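PDB 3IUV: uncharacterized TetR family protein from Streptomyces coelicolor A3, which is of unknown function but, as a member of the TetR family, probably binds DNA and regulates transcription. Local coordinates for residues P142-A145 / R146-A150. Sequence-based numbering, arbitrary orientation.
Sequences PTTA and RALVA
The first turns of helix 142-161, in the TetR-like C-terminal domain, are tied together by four successive i to i+4 backbone hydrogen bonds. Arg146 N donates to Pro142 O at 3.0 Å. Ala147 N reaches Thr143 O at 2.9 Å. Leu148 N meets Thr144 O, and Val149 N bonds to Ala145 O with an N-H...O angle of 171°. Pro142 suits the first turn, since it has no N-H and a first-turn N-H would find no carbonyl partner within the helix.

The main side-chain contact joins Thr144 and Leu148. They lie side by side and point the same way. Thr144 CG2 touches Leu148 CD1 at 3.6 Å. The Thr144 torsion (chi1 -52°) sets this methyl anti to the backbone N and leaves OG1 beside that nitrogen. OG1 turns to other partners: it hydrogen-bonds Asp141 OD2, just before the helix, and Arg177 NH1 of the second subunit. One residue thus offers a methyl to Leu148 and a hydroxyl to the helix start and the partner chain. Leu148 also packs on Leu136 of helix 121-139 and on Leu86 and Leu90 of helix 86-98. Replacing Leu148 by alanine would remove CG and both methyls, and would probably leave the Thr144 methyl without its neighbour and a gap beside these three leucines.

Arg146 runs back along the first turn. Its CG and CD each lie 3.7 Å from Pro142 O. The chain bends at chi3 (73°), and the guanidinium makes a cation-pi contact with Tyr170 of the second subunit. Val149 packs on Ala129 and Val132 of helix 121-139 and on Gln158 of the second subunit, while Ala147 packs on Val174 of that subunit. This is the N-terminal start of an alpha-helix with one face in the domain core and another at the dimer interface, as in the helical ligand-binding and dimerisation domains of TetR regulators.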
loop_
_atom_site.group_PDB
_atom_site.type_symbol
_atom_site.label_atom_id
_atom_site.label_comp_id
_atom_site.label_asym_id
_atom_site.label_seq_id
_atom_site.Cartn_x
_atom_site.Cartn_y
_atom_site.Cartn_z
ATOM N N PRO A 142 -3.104 -12.689 -19.399
ATOM C CA PRO A 142 -2.587 -12.705 -18.031
ATOM C C PRO A 142 -1.756 -11.454 -17.757
ATOM O O PRO A 142 -1.907 -10.801 -16.717
ATOM C CB PRO A 142 -1.693 -13.960 -18.000
ATOM C CG PRO A 142 -2.049 -14.742 -19.211
ATOM C CD PRO A 142 -2.493 -13.747 -20.226
ATOM N N THR A 143 -0.884 -11.117 -18.696
ATOM C CA THR A 143 0.039 -10.022 -18.472
ATOM C C THR A 143 -0.728 -8.734 -18.137
ATOM O O THR A 143 -0.589 -8.178 -17.024
ATOM C CB THR A 143 0.973 -9.846 -19.666
ATOM O OG1 THR A 143 2.064 -10.775 -19.556
ATOM C CG2 THR A 143 1.519 -8.445 -19.685
ATOM N N THR A 144 -1.556 -8.301 -19.092
ATOM C CA THR A 144 -2.458 -7.167 -18.929
ATOM C C THR A 144 -3.198 -7.155 -17.604
ATOM O O THR A 144 -3.284 -6.121 -16.939
ATOM C CB THR A 144 -3.502 -7.159 -20.029
ATOM O OG1 THR A 144 -2.829 -7.254 -21.283
ATOM C CG2 THR A 144 -4.379 -5.862 -19.974
ATOM N N ALA A 145 -3.745 -8.305 -17.234
ATOM C CA ALA A 145 -4.493 -8.418 -15.997
ATOM C C ALA A 145 -3.633 -8.081 -14.762
ATOM O O ALA A 145 -4.085 -7.365 -13.881
ATOM C CB ALA A 145 -5.098 -9.808 -15.882
ATOM N N ARG A 146 -2.412 -8.606 -14.692
ATOM C CA ARG A 146 -1.512 -8.289 -13.595
ATOM C C ARG A 146 -1.215 -6.785 -13.625
ATOM O O ARG A 146 -1.191 -6.103 -12.607
ATOM C CB ARG A 146 -0.219 -9.089 -13.734
ATOM C CG ARG A 146 -0.381 -10.550 -13.375
ATOM C CD ARG A 146 0.641 -11.405 -14.092
ATOM N NE ARG A 146 1.988 -11.235 -13.538
ATOM C CZ ARG A 146 3.117 -11.561 -14.169
ATOM N NH1 ARG A 146 3.077 -12.071 -15.394
ATOM N NH2 ARG A 146 4.294 -11.369 -13.577
ATOM N N ALA A 147 -1.007 -6.264 -14.819
ATOM C CA ALA A 147 -0.799 -4.846 -14.956
ATOM C C ALA A 147 -2.028 -4.064 -14.504
ATOM O O ALA A 147 -1.918 -3.093 -13.751
ATOM C CB ALA A 147 -0.440 -4.507 -16.396
ATOM N N LEU A 148 -3.204 -4.459 -14.974
ATOM C CA LEU A 148 -4.392 -3.716 -14.614
ATOM C C LEU A 148 -4.474 -3.694 -13.101
ATOM O O LEU A 148 -4.539 -2.644 -12.476
ATOM C CB LEU A 148 -5.642 -4.339 -15.239
ATOM C CG LEU A 148 -5.832 -4.010 -16.728
ATOM C CD1 LEU A 148 -6.814 -4.976 -17.476
ATOM C CD2 LEU A 148 -6.246 -2.554 -16.894
ATOM N N VAL A 149 -4.426 -4.872 -12.511
ATOM C CA VAL A 149 -4.494 -5.004 -11.071
ATOM C C VAL A 149 -3.466 -4.121 -10.330
ATOM O O VAL A 149 -3.800 -3.414 -9.383
ATOM C CB VAL A 149 -4.313 -6.463 -10.692
ATOM C CG1 VAL A 149 -3.976 -6.617 -9.193
ATOM C CG2 VAL A 149 -5.572 -7.254 -11.083
ATOM N N ALA A 150 -2.215 -4.168 -10.755
ATOM C CA ALA A 150 -1.175 -3.405 -10.088
ATOM C C ALA A 150 -1.498 -1.896 -10.085
ATOM O O ALA A 150 -1.213 -1.162 -9.129
ATOM C CB ALA A 150 0.170 -3.667 -10.757
#